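Cellobiose 2-epimerase (Spirochaeta thermophila DSM 6192, PDB 5ZIG) probably catalyses the reversible epimerization of cellobiose to 4-O-beta-D-glucopyranosyl-D-mannose. Local coordinates at residues A[5-10]-A[337-342]; A[23-28]-A[358-363]; A[283-288]-A[323-328]. All coordinates share one frame; numbering follows the deposited sequence.

Interaction 1: residues A[5-10]-A[337-342]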
ATOM      1  N   THR A   5      17.161   9.119  25.543  1.00 44.09           N
ATOM      2  CA  THR A   5      15.970   9.654  26.200  1.00 46.57           C
ATOM      3  C   THR A   5      15.440  10.907  25.513  1.00 39.87           C
ATOM      4  O   THR A   5      14.249  11.210  25.643  1.00 33.44           O
ATOM      5  CB  THR A   5      16.272   9.953  27.680  1.00 51.60           C
ATOM      6  OG1 THR A   5      16.949   8.836  28.263  1.00 53.44           O
ATOM      7  CG2 THR A   5      14.992  10.219  28.474  1.00 44.02           C
ATOM      8  N   THR A   6      16.298  11.637  24.790  1.00 31.86           N
ATOM      9  CA  THR A   6      15.869  12.832  24.078  1.00 26.71           C
ATOM     10  C   THR A   6      14.857  12.510  22.976  1.00 35.46           C
ATOM     11  O   THR A   6      14.120  13.398  22.532  1.00 34.60           O
ATOM     12  CB  THR A   6      17.087  13.532  23.465  1.00 30.56           C
ATOM     13  OG1 THR A   6      17.981  12.550  22.927  1.00 44.81           O
ATOM     14  CG2 THR A   6      17.814  14.318  24.510  1.00 35.21           C
ATOM     15  N   LEU A   7      14.814  11.265  22.516  1.00 38.98           N
ATOM     16  CA  LEU A   7      13.812  10.882  21.536  1.00 34.96           C
ATOM     17  C   LEU A   7      12.437  10.696  22.162  1.00 33.46           C
ATOM     18  O   LEU A   7      11.431  10.705  21.431  1.00 28.83           O
ATOM     19  CB  LEU A   7      14.250   9.604  20.815  1.00 39.97           C
ATOM     20  CG  LEU A   7      15.029   9.889  19.525  1.00 37.80           C
ATOM     21  CD1 LEU A   7      15.694   8.619  18.969  1.00 34.83           C
ATOM     22  CD2 LEU A   7      14.102  10.530  18.481  1.00 31.66           C
ATOM     23  N   ARG A   8      12.364  10.566  23.494  1.00 23.16           N
ATOM     24  CA  ARG A   8      11.095  10.175  24.105  1.00 31.59           C
ATOM     25  C   ARG A   8      10.034  11.265  23.996  1.00 36.10           C
ATOM     26  O   ARG A   8       8.915  10.961  23.545  1.00 32.02           O
ATOM     27  CB  ARG A   8      11.322   9.715  25.550  1.00 39.38           C
ATOM     28  CG  ARG A   8      11.458   8.213  25.631  1.00 40.61           C
ATOM     29  CD  ARG A   8      11.541   7.669  27.036  1.00 39.62           C
ATOM     30  NE  ARG A   8      11.658   6.222  26.966  1.00 42.72           N
ATOM     31  CZ  ARG A   8      10.632   5.383  27.066  1.00 35.83           C
ATOM     32  NH1 ARG A   8       9.400   5.847  27.248  1.00 30.17           N
ATOM     33  NH2 ARG A   8      10.843   4.075  26.992  1.00 44.50           N
ATOM     34  N   PRO A   9      10.295  12.528  24.351  1.00 28.92           N
ATOM     35  CA  PRO A   9       9.249  13.542  24.122  1.00 31.07           C
ATOM     36  C   PRO A   9       8.917  13.749  22.643  1.00 30.54           C
ATOM     37  O   PRO A   9       7.756  14.026  22.321  1.00 31.49           O
ATOM     38  CB  PRO A   9       9.822  14.810  24.787  1.00 33.28           C
ATOM     39  CG  PRO A   9      11.269  14.540  25.005  1.00 28.25           C
ATOM     40  CD  PRO A   9      11.446  13.071  25.095  1.00 30.22           C
ATOM     41  N   THR A  10       9.891  13.618  21.736  1.00 27.92           N
ATOM     42  CA  THR A  10       9.604  13.717  20.305  1.00 25.89           C
ATOM     43  C   THR A  10       8.636  12.622  19.851  1.00 32.76           C
ATOM     44  O   THR A  10       7.695  12.885  19.090  1.00 26.43           O
ATOM     45  CB  THR A  10      10.905  13.628  19.504  1.00 34.72           C
ATOM     46  OG1 THR A  10      11.959  14.280  20.227  1.00 40.20           O
ATOM     47  CG2 THR A  10      10.756  14.268  18.128  1.00 33.22           C
ATOM     48  N   TYR A 337      17.560   5.656  12.790  1.00 21.40           N
ATOM     49  CA  TYR A 337      16.380   5.411  11.968  1.00 29.19           C
ATOM     50  C   TYR A 337      15.177   6.177  12.499  1.00 29.66           C
ATOM     51  O   TYR A 337      14.364   6.683  11.718  1.00 27.33           O
ATOM     52  CB  TYR A 337      16.084   3.915  11.889  1.00 29.26           C
ATOM     53  CG  TYR A 337      17.009   3.190  10.950  1.00 21.13           C
ATOM     54  CD1 TYR A 337      17.079   3.530   9.606  1.00 27.37           C
ATOM     55  CD2 TYR A 337      17.821   2.163  11.410  1.00 27.90           C
ATOM     56  CE1 TYR A 337      17.949   2.869   8.740  1.00 31.65           C
ATOM     57  CE2 TYR A 337      18.687   1.506  10.567  1.00 31.76           C
ATOM     58  CZ  TYR A 337      18.749   1.851   9.231  1.00 36.95           C
ATOM     59  OH  TYR A 337      19.623   1.167   8.402  1.00 35.97           O
ATOM     60  N   LEU A 338      15.074   6.314  13.823  1.00 33.14           N
ATOM     61  CA  LEU A 338      14.011   7.125  14.407  1.00 32.82           C
ATOM     62  C   LEU A 338      14.186   8.605  14.064  1.00 30.46           C
ATOM     63  O   LEU A 338      13.196   9.310  13.835  1.00 31.12           O
ATOM     64  CB  LEU A 338      13.969   6.926  15.923  1.00 36.76           C
ATOM     65  CG  LEU A 338      13.572   5.538  16.436  1.00 37.29           C
ATOM     66  CD1 LEU A 338      13.536   5.481  17.959  1.00 30.57           C
ATOM     67  CD2 LEU A 338      12.225   5.106  15.831  1.00 34.99           C
ATOM     68  N   ASP A 339      15.434   9.097  14.052  1.00 32.43           N
ATOM     69  CA  ASP A 339      15.695  10.461  13.601  1.00 29.83           C
ATOM     70  C   ASP A 339      15.104  10.681  12.214  1.00 33.71           C
ATOM     71  O   ASP A 339      14.454  11.702  11.943  1.00 28.15           O
ATOM     72  CB  ASP A 339      17.207  10.742  13.567  1.00 27.97           C
ATOM     73  CG  ASP A 339      17.862  10.732  14.955  1.00 34.20           C
ATOM     74  OD1 ASP A 339      17.184  11.053  15.947  1.00 32.15           O
ATOM     75  OD2 ASP A 339      19.062  10.398  15.052  1.00 36.18           O
ATOM     76  N   HIS A 340      15.321   9.709  11.335  1.00 30.11           N
ATOM     77  CA  HIS A 340      14.838   9.787   9.967  1.00 40.07           C
ATOM     78  C   HIS A 340      13.311   9.824   9.928  1.00 33.60           C
ATOM     79  O   HIS A 340      12.718  10.734   9.342  1.00 21.53           O
ATOM     80  CB  HIS A 340      15.424   8.607   9.178  1.00 33.52           C
ATOM     81  CG  HIS A 340      16.913   8.710   8.965  1.00 33.08           C
ATOM     82  ND1 HIS A 340      17.556   9.914   8.737  1.00 26.81           N
ATOM     83  CD2 HIS A 340      17.880   7.762   8.943  1.00 27.84           C
ATOM     84  CE1 HIS A 340      18.850   9.697   8.570  1.00 22.99           C
ATOM     85  NE2 HIS A 340      19.072   8.399   8.686  1.00 29.63           N
ATOM     86  N   ALA A 341      12.657   8.858  10.584  1.00 32.96           N
ATOM     87  CA  ALA A 341      11.199   8.862  10.693  1.00 26.57           C
ATOM     88  C   ALA A 341      10.677  10.214  11.174  1.00 27.85           C
ATOM     89  O   ALA A 341       9.805  10.818  10.542  1.00 21.37           O
ATOM     90  CB  ALA A 341      10.732   7.762  11.641  1.00 28.03           C
ATOM     91  N   CYS A 342      11.178  10.684  12.319  1.00 29.52           N
ATOM     92  CA  CYS A 342      10.787  12.001  12.814  1.00 27.68           C
ATOM     93  C   CYS A 342      10.973  13.068  11.741  1.00 21.70           C
ATOM     94  O   CYS A 342      10.092  13.907  11.540  1.00 30.44           O
ATOM     95  CB  CYS A 342      11.580  12.361  14.080  1.00 31.40           C
ATOM     96  SG  CYS A 342      11.400  11.218  15.524  1.00 37.56           S
TER
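Leu7 sets its forked end against helix 336-352, and its two methyls meet different residues. Leu7 CD1 lies 3.9 Å from Leu338 CB and equally near Leu338 CD1, the two leucine side chains crossing at a slant. Leu7 CD2 comes 4.1 Å from Cys342 SG, one turn further on. The partly exposed Asp339 passes the leucine nearly at right angles, with OD1 4.0 Å from Leu7 CD2, so a carboxylate oxygen lies against a leucine methyl at the edge of the apolar patch. Thr10 adds its methyl from the next turn of helix 7-31: Thr10 CG2, anti to the backbone N, reaches within 4.1 Å of Cys342 SG. The hydroxyl turns back in a weak 3.3 Å bond from Thr10 OG1 to Thr6 O. With an alanine at Leu7 both branches vanish, which would probably open a gap before Leu338 and leave the Thr10 methyl on Cys342 as the one touch remaining between the two segments. Arg8 bonds to Leu401 O in helix 384-402 and Leu338 leans on Leu326, so the start of helix 7-31 is joined to helices 336-352 and 384-402, and helix 336-352 rests in turn on helix 315-332.

Interaction 2: residues A[23-28]-A[358-363]; sequences FDHILP and GEWFWA
With CG anti to the backbone N (chi1 -165°), the His25 ring swings off helix 7-31 toward the backbone of Glu359; Trp360, its CG anti to the carbonyl carbon (chi1 -63°), brings its indole up to Ile26. His25 NE2 donates to Glu359 O at 2.9 Å, with an N-H...O angle of 155°. The oxygen lies almost exactly in the imidazole plane, but the donor is tilted from the carbonyl plane. A water donates a hydrogen bond to His25 O at 2.9 Å and accepts one from Glu359 N at 2.8 Å, so Glu359's backbone is tied to His25 twice, by the ring N-H and through the water that lies over one imidazole face. Ile26 CD1 packs 3.6 Å from Trp360 NE1, a nitrogen that bonds to Gln21. The Glu359 side chain starts away from the helix but curls back: OE1 takes Trp360 N at 2.6 Å from above the carboxylate plane and forms a salt bridge with Lys381, while OE2 accepts from Trp30 and Asn386. The whole fastens the first helix, at its pi-type turn, to the loop before strand 363-364, in a family built on an (alpha/alpha)6 barrel.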
ATOM      1  N   PHE A  23      -7.787  10.694  12.906  1.00 20.87           N
ATOM      2  CA  PHE A  23      -9.180  10.778  13.314  1.00 27.73           C
ATOM      3  C   PHE A  23      -9.796  12.168  13.130  1.00 28.62           C
ATOM      4  O   PHE A  23     -11.027  12.278  13.039  1.00 29.24           O
ATOM      5  CB  PHE A  23      -9.346  10.336  14.774  1.00 29.25           C
ATOM      6  CG  PHE A  23      -8.975   8.892  15.045  1.00 24.14           C
ATOM      7  CD1 PHE A  23      -9.724   7.842  14.527  1.00 20.57           C
ATOM      8  CD2 PHE A  23      -7.875   8.583  15.836  1.00 26.89           C
ATOM      9  CE1 PHE A  23      -9.383   6.518  14.781  1.00 32.65           C
ATOM     10  CE2 PHE A  23      -7.528   7.259  16.093  1.00 22.47           C
ATOM     11  CZ  PHE A  23      -8.284   6.228  15.570  1.00 31.23           C
ATOM     12  N   ASP A  24      -8.994  13.232  13.073  1.00 26.85           N
ATOM     13  CA  ASP A  24      -9.558  14.565  12.933  1.00 32.59           C
ATOM     14  C   ASP A  24      -9.390  15.156  11.543  1.00 25.82           C
ATOM     15  O   ASP A  24     -10.136  16.080  11.192  1.00 34.35           O
ATOM     16  CB  ASP A  24      -8.938  15.527  13.964  1.00 31.78           C
ATOM     17  CG  ASP A  24      -9.145  15.059  15.393  1.00 35.07           C
ATOM     18  OD1 ASP A  24     -10.180  14.434  15.674  1.00 35.29           O
ATOM     19  OD2 ASP A  24      -8.271  15.312  16.239  1.00 41.18           O
ATOM     20  N   HIS A  25      -8.435  14.659  10.760  1.00 22.43           N
ATOM     21  CA  HIS A  25      -8.145  15.208   9.444  1.00 27.13           C
ATOM     22  C   HIS A  25      -8.429  14.216   8.320  1.00 30.15           C
ATOM     23  O   HIS A  25      -9.232  14.514   7.427  1.00 24.63           O
ATOM     24  CB  HIS A  25      -6.686  15.681   9.409  1.00 27.57           C
ATOM     25  CG  HIS A  25      -6.376  16.577   8.252  1.00 27.51           C
ATOM     26  ND1 HIS A  25      -6.624  17.936   8.268  1.00 32.57           N
ATOM     27  CD2 HIS A  25      -5.839  16.307   7.037  1.00 27.76           C
ATOM     28  CE1 HIS A  25      -6.250  18.461   7.112  1.00 25.90           C
ATOM     29  NE2 HIS A  25      -5.785  17.489   6.342  1.00 25.96           N
ATOM     30  N   ILE A  26      -7.808  13.042   8.327  1.00 34.96           N
ATOM     31  CA  ILE A  26      -7.915  12.141   7.176  1.00 33.52           C
ATOM     32  C   ILE A  26      -9.315  11.540   7.097  1.00 28.09           C
ATOM     33  O   ILE A  26     -10.041  11.754   6.123  1.00 24.55           O
ATOM     34  CB  ILE A  26      -6.837  11.043   7.227  1.00 26.70           C
ATOM     35  CG1 ILE A  26      -5.482  11.610   6.783  1.00 21.00           C
ATOM     36  CG2 ILE A  26      -7.207   9.883   6.279  1.00 21.41           C
ATOM     37  CD1 ILE A  26      -4.263  10.989   7.516  1.00 26.47           C
ATOM     38  N   LEU A  27      -9.717  10.783   8.128  1.00 30.99           N
ATOM     39  CA  LEU A  27     -11.017  10.109   8.086  1.00 30.88           C
ATOM     40  C   LEU A  27     -12.190  11.072   7.875  1.00 31.47           C
ATOM     41  O   LEU A  27     -13.067  10.765   7.045  1.00 33.93           O
ATOM     42  CB  LEU A  27     -11.200   9.253   9.351  1.00 25.87           C
ATOM     43  CG  LEU A  27     -10.223   8.072   9.532  1.00 23.13           C
ATOM     44  CD1 LEU A  27     -10.407   7.322  10.867  1.00 20.49           C
ATOM     45  CD2 LEU A  27     -10.385   7.061   8.365  1.00 24.35           C
ATOM     46  N   PRO A  28     -12.278  12.227   8.542  1.00 30.14           N
ATOM     47  CA  PRO A  28     -13.438  13.104   8.289  1.00 22.55           C
ATOM     48  C   PRO A  28     -13.532  13.577   6.852  1.00 26.33           C
ATOM     49  O   PRO A  28     -14.639  13.770   6.347  1.00 21.75           O
ATOM     50  CB  PRO A  28     -13.216  14.280   9.255  1.00 32.14           C
ATOM     51  CG  PRO A  28     -12.365  13.721  10.335  1.00 30.78           C
ATOM     52  CD  PRO A  28     -11.463  12.720   9.674  1.00 28.87           C
ATOM     53  N   GLY A 358      -8.207  20.350   2.746  1.00 32.57           N
ATOM     54  CA  GLY A 358      -8.424  19.018   3.270  1.00 28.14           C
ATOM     55  C   GLY A 358      -7.455  17.950   2.840  1.00 29.46           C
ATOM     56  O   GLY A 358      -6.776  18.101   1.895  1.00 29.51           O
ATOM     57  N   GLU A 359      -7.367  16.894   3.630  1.00 21.74           N
ATOM     58  CA  GLU A 359      -6.485  15.760   3.401  1.00 21.58           C
ATOM     59  C   GLU A 359      -5.023  16.128   3.181  1.00 21.65           C
ATOM     60  O   GLU A 359      -4.521  17.034   3.726  1.00 22.10           O
ATOM     61  CB  GLU A 359      -7.019  14.922   2.231  1.00 21.50           C
ATOM     62  CG  GLU A 359      -7.238  13.465   2.475  1.00 34.72           C
ATOM     63  CD  GLU A 359      -6.054  12.622   2.096  1.00 31.23           C
ATOM     64  OE1 GLU A 359      -5.128  13.081   1.466  1.00 45.53           O
ATOM     65  OE2 GLU A 359      -6.050  11.481   2.449  1.00 53.35           O
ATOM     66  N   TRP A 360      -4.360  15.374   2.353  1.00 21.57           N
ATOM     67  CA  TRP A 360      -2.997  15.571   1.992  1.00 21.63           C
ATOM     68  C   TRP A 360      -2.814  15.834   0.505  1.00 32.48           C
ATOM     69  O   TRP A 360      -3.502  15.295  -0.297  1.00 30.00           O
ATOM     70  CB  TRP A 360      -2.154  14.340   2.354  1.00 24.90           C
ATOM     71  CG  TRP A 360      -2.012  13.910   3.817  1.00 27.35           C
ATOM     72  CD1 TRP A 360      -2.765  14.277   4.868  1.00 31.61           C
ATOM     73  CD2 TRP A 360      -1.065  13.001   4.341  1.00 29.08           C
ATOM     74  NE1 TRP A 360      -2.376  13.690   5.973  1.00 21.50           N
ATOM     75  CE2 TRP A 360      -1.308  12.902   5.699  1.00 32.08           C
ATOM     76  CE3 TRP A 360      -0.037  12.272   3.801  1.00 24.94           C
ATOM     77  CZ2 TRP A 360      -0.555  12.100   6.518  1.00 30.28           C
ATOM     78  CZ3 TRP A 360       0.699  11.495   4.619  1.00 26.81           C
ATOM     79  CH2 TRP A 360       0.436  11.414   5.953  1.00 23.15           C
ATOM     80  N   PHE A 361      -1.908  16.721   0.150  1.00 33.41           N
ATOM     81  CA  PHE A 361      -1.563  16.906  -1.249  1.00 27.35           C
ATOM     82  C   PHE A 361      -1.005  15.610  -1.825  1.00 32.62           C
ATOM     83  O   PHE A 361      -0.389  14.812  -1.118  1.00 37.73           O
ATOM     84  CB  PHE A 361      -0.565  18.046  -1.391  1.00 25.35           C
ATOM     85  CG  PHE A 361      -1.156  19.407  -1.055  1.00 27.43           C
ATOM     86  CD1 PHE A 361      -0.621  20.201  -0.037  1.00 29.43           C
ATOM     87  CD2 PHE A 361      -2.261  19.879  -1.748  1.00 29.06           C
ATOM     88  CE1 PHE A 361      -1.180  21.449   0.266  1.00 32.52           C
ATOM     89  CE2 PHE A 361      -2.821  21.123  -1.451  1.00 41.86           C
ATOM     90  CZ  PHE A 361      -2.276  21.909  -0.446  1.00 37.43           C
ATOM     91  N   TRP A 362      -1.272  15.375  -3.120  1.00 27.03           N
ATOM     92  CA  TRP A 362      -0.601  14.281  -3.821  1.00 29.14           C
ATOM     93  C   TRP A 362       0.918  14.441  -3.777  1.00 22.75           C
ATOM     94  O   TRP A 362       1.649  13.458  -3.632  1.00 21.67           O
ATOM     95  CB  TRP A 362      -1.075  14.222  -5.277  1.00 32.57           C
ATOM     96  CG  TRP A 362      -0.341  13.196  -6.087  1.00 32.21           C
ATOM     97  CD1 TRP A 362       0.942  13.273  -6.561  1.00 35.60           C
ATOM     98  CD2 TRP A 362      -0.861  11.941  -6.542  1.00 28.24           C
ATOM     99  NE1 TRP A 362       1.257  12.137  -7.262  1.00 37.98           N
ATOM    100  CE2 TRP A 362       0.167  11.304  -7.273  1.00 28.82           C
ATOM    101  CE3 TRP A 362      -2.099  11.300  -6.409  1.00 28.48           C
ATOM    102  CZ2 TRP A 362       0.007  10.047  -7.848  1.00 27.99           C
ATOM    103  CZ3 TRP A 362      -2.257  10.042  -6.981  1.00 34.03           C
ATOM    104  CH2 TRP A 362      -1.205   9.431  -7.691  1.00 29.06           C
ATOM    105  N   ALA A 363       1.406  15.673  -3.935  1.00 26.12           N
ATOM    106  CA  ALA A 363       2.837  15.929  -4.023  1.00 30.41           C
ATOM    107  C   ALA A 363       3.128  17.419  -3.847  1.00 34.81           C
ATOM    108  O   ALA A 363       2.286  18.284  -4.123  1.00 25.74           O
ATOM    109  CB  ALA A 363       3.411  15.430  -5.351  1.00 29.74           C
TER
HETATM  110  O   HOH W   1      -9.177  16.937   5.795  1.00 21.71           O

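Interaction 3: residues A[283-288]-A[323-328]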
ATOM      1  N   PRO A 283      20.972  -3.438   3.791  1.00 29.83           N
ATOM      2  CA  PRO A 283      21.507  -2.496   2.798  1.00 34.04           C
ATOM      3  C   PRO A 283      20.436  -1.759   2.012  1.00 33.49           C
ATOM      4  O   PRO A 283      20.694  -0.641   1.564  1.00 33.75           O
ATOM      5  CB  PRO A 283      22.362  -3.392   1.895  1.00 29.54           C
ATOM      6  CG  PRO A 283      21.805  -4.728   2.071  1.00 32.62           C
ATOM      7  CD  PRO A 283      21.398  -4.816   3.493  1.00 35.07           C
ATOM      8  N   VAL A 284      19.253  -2.349   1.817  1.00 43.84           N
ATOM      9  CA  VAL A 284      18.150  -1.610   1.205  1.00 37.47           C
ATOM     10  C   VAL A 284      17.760  -0.439   2.098  1.00 36.76           C
ATOM     11  O   VAL A 284      17.548   0.684   1.627  1.00 43.16           O
ATOM     12  CB  VAL A 284      16.962  -2.557   0.936  1.00 34.02           C
ATOM     13  CG1 VAL A 284      15.741  -1.800   0.397  1.00 30.03           C
ATOM     14  CG2 VAL A 284      17.362  -3.640  -0.044  1.00 32.18           C
ATOM     15  N   MET A 285      17.695  -0.680   3.405  1.00 34.95           N
ATOM     16  CA  MET A 285      17.366   0.371   4.361  1.00 42.06           C
ATOM     17  C   MET A 285      18.453   1.438   4.424  1.00 39.24           C
ATOM     18  O   MET A 285      18.147   2.637   4.469  1.00 33.68           O
ATOM     19  CB  MET A 285      17.154  -0.237   5.747  1.00 47.42           C
ATOM     20  CG  MET A 285      15.740  -0.664   6.042  1.00 51.56           C
ATOM     21  SD  MET A 285      14.557   0.659   5.731  1.00 55.56           S
ATOM     22  CE  MET A 285      15.318   2.066   6.541  1.00 52.95           C
ATOM     23  N   GLU A 286      19.725   1.015   4.442  1.00 36.09           N
ATOM     24  CA  GLU A 286      20.840   1.960   4.451  1.00 41.26           C
ATOM     25  C   GLU A 286      20.857   2.822   3.193  1.00 43.64           C
ATOM     26  O   GLU A 286      21.138   4.025   3.265  1.00 50.70           O
ATOM     27  CB  GLU A 286      22.164   1.209   4.611  1.00 39.16           C
ATOM     28  CG  GLU A 286      22.470   0.861   6.043  1.00 43.04           C
ATOM     29  CD  GLU A 286      23.298  -0.419   6.205  1.00 52.51           C
ATOM     30  OE1 GLU A 286      23.381  -1.238   5.251  1.00 57.01           O
ATOM     31  OE2 GLU A 286      23.849  -0.602   7.315  1.00 39.55           O
ATOM     32  N   GLU A 287      20.561   2.225   2.033  1.00 43.98           N
ATOM     33  CA  GLU A 287      20.419   3.000   0.799  1.00 46.63           C
ATOM     34  C   GLU A 287      19.346   4.078   0.928  1.00 41.33           C
ATOM     35  O   GLU A 287      19.487   5.175   0.375  1.00 37.23           O
ATOM     36  CB  GLU A 287      20.066   2.069  -0.360  1.00 55.48           C
ATOM     37  CG  GLU A 287      21.176   1.154  -0.805  1.00 65.24           C
ATOM     38  CD  GLU A 287      21.912   1.703  -1.994  1.00 73.43           C
ATOM     39  OE1 GLU A 287      22.009   2.947  -2.099  1.00 73.15           O
ATOM     40  OE2 GLU A 287      22.375   0.892  -2.827  1.00 75.70           O
ATOM     41  N   THR A 288      18.248   3.767   1.620  1.00 41.57           N
ATOM     42  CA  THR A 288      17.134   4.702   1.744  1.00 37.43           C
ATOM     43  C   THR A 288      17.468   5.844   2.698  1.00 29.92           C
ATOM     44  O   THR A 288      17.094   6.997   2.448  1.00 29.51           O
ATOM     45  CB  THR A 288      15.885   3.956   2.224  1.00 32.96           C
ATOM     46  OG1 THR A 288      15.497   2.991   1.241  1.00 30.29           O
ATOM     47  CG2 THR A 288      14.722   4.924   2.493  1.00 25.18           C
ATOM     48  N   VAL A 323       6.862   4.705   7.907  1.00 25.73           N
ATOM     49  CA  VAL A 323       6.693   3.367   8.481  1.00 20.50           C
ATOM     50  C   VAL A 323       7.970   2.565   8.326  1.00 20.50           C
ATOM     51  O   VAL A 323       8.372   1.826   9.232  1.00 25.34           O
ATOM     52  CB  VAL A 323       5.490   2.651   7.850  1.00 32.17           C
ATOM     53  CG1 VAL A 323       5.242   1.340   8.560  1.00 32.67           C
ATOM     54  CG2 VAL A 323       4.263   3.534   7.957  1.00 28.27           C
ATOM     55  N   GLY A 324       8.672   2.771   7.216  1.00 20.56           N
ATOM     56  CA  GLY A 324       9.884   2.020   6.973  1.00 24.18           C
ATOM     57  C   GLY A 324      10.991   2.363   7.946  1.00 20.66           C
ATOM     58  O   GLY A 324      11.748   1.488   8.363  1.00 24.22           O
ATOM     59  N   PHE A 325      11.096   3.641   8.327  1.00 20.76           N
ATOM     60  CA  PHE A 325      12.157   4.038   9.235  1.00 23.97           C
ATOM     61  C   PHE A 325      11.879   3.541  10.650  1.00 27.12           C
ATOM     62  O   PHE A 325      12.808   3.157  11.368  1.00 27.98           O
ATOM     63  CB  PHE A 325      12.340   5.561   9.194  1.00 30.18           C
ATOM     64  CG  PHE A 325      13.031   6.048   7.950  1.00 21.08           C
ATOM     65  CD1 PHE A 325      14.155   5.387   7.470  1.00 25.00           C
ATOM     66  CD2 PHE A 325      12.570   7.155   7.269  1.00 21.16           C
ATOM     67  CE1 PHE A 325      14.796   5.820   6.323  1.00 23.37           C
ATOM     68  CE2 PHE A 325      13.205   7.599   6.135  1.00 22.62           C
ATOM     69  CZ  PHE A 325      14.316   6.933   5.658  1.00 21.26           C
ATOM     70  N   LEU A 326      10.607   3.548  11.068  1.00 27.22           N
ATOM     71  CA  LEU A 326      10.245   2.980  12.361  1.00 23.17           C
ATOM     72  C   LEU A 326      10.546   1.490  12.407  1.00 29.25           C
ATOM     73  O   LEU A 326      11.086   0.976  13.409  1.00 24.32           O
ATOM     74  CB  LEU A 326       8.773   3.235  12.646  1.00 20.62           C
ATOM     75  CG  LEU A 326       8.312   4.693  12.781  1.00 32.10           C
ATOM     76  CD1 LEU A 326       6.807   4.703  12.987  1.00 25.51           C
ATOM     77  CD2 LEU A 326       9.044   5.474  13.920  1.00 23.88           C
ATOM     78  N   ASN A 327      10.204   0.785  11.320  1.00 24.02           N
ATOM     79  CA  ASN A 327      10.468  -0.644  11.222  1.00 28.30           C
ATOM     80  C   ASN A 327      11.959  -0.935  11.300  1.00 20.51           C
ATOM     81  O   ASN A 327      12.370  -1.925  11.903  1.00 20.48           O
ATOM     82  CB  ASN A 327       9.890  -1.180   9.904  1.00 20.36           C
ATOM     83  CG  ASN A 327       9.953  -2.687   9.815  1.00 22.57           C
ATOM     84  OD1 ASN A 327       9.262  -3.399  10.538  1.00 30.66           O
ATOM     85  ND2 ASN A 327      10.787  -3.178   8.925  1.00 24.26           N
ATOM     86  N   ALA A 328      12.777  -0.102  10.651  1.00 29.13           N
ATOM     87  CA  ALA A 328      14.215  -0.326  10.636  1.00 36.98           C
ATOM     88  C   ALA A 328      14.836  -0.138  12.013  1.00 33.99           C
ATOM     89  O   ALA A 328      15.857  -0.767  12.322  1.00 20.80           O
ATOM     90  CB  ALA A 328      14.885   0.617   9.644  1.00 35.48           C
TER
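Gly324 O accepts the backbone N-H of Ala328 at 3.0 Å, and Met285 of the facing helix lays its sulfur near this carbonyl, with SD 3.9 Å from Gly324 O. The sulfur makes only a packing contact there; the oxygen's bond belongs to its own helix. At Gly324, which has no side chain, the thioether meets bare backbone; a CB would point toward it. The methionine is folded rather than extended, bent at both chi2 (-52°) and chi3 (-47°), and this hook carries its terminal methyl between Ala328 and Phe325. Met285 CE is pressed against Ala328 CB at 3.5 Å, tighter than usual van der Waals contact, and lies 3.6 Å from Phe325 CD1. Met285 CG also touches Ala328 CB, at 3.9 Å, so the alanine methyl nests in the bend. One turn along, Thr288 contributes its methyl, CG2 standing 3.8 Å from Phe325 CZ. Both side chains cross the phenyl ring at a slant, Met285 touching it at CD1 and CE1 and Thr288 at CE1 and CZ. All five touching residues are buried, and apart from the sulfur beside Gly324 O the contact is made by carbon atoms. The short segment axes approach to 11.1 Å, their N-to-C directions 128° apart. Around the pair, Met285 rests on Ile255 of helix 251-269 and on Tyr337 of helix 336-352, which also covers Ala328. Asn327 bonds to Thr262 and to Arg396, tying helix 315-332 to helices 251-269 and 384-402.

Interaction 3 is wholly buried and interaction 2, its centre about 17 Å from the chain's centre, is also a buried contact, whereas interaction 1, about 24 Å out by the same measure, is only partly so. Interactions 1 and 3 meet through Tyr337, whose CE1 is 3.5 Å from Met285 CE, so helices 275-294, 315-332, 336-352 and 7-31 form one connected run of packing. Interactions 1 and 2 share helix 7-31 at separate places, with about 10 Å between their nearest atoms. The two helix-helix contacts rely on methyls and sulfur, with a phenyl ring in interaction 3, while interaction 2, where a helix meets a loop, ties backbone polar groups with an imidazole and a water.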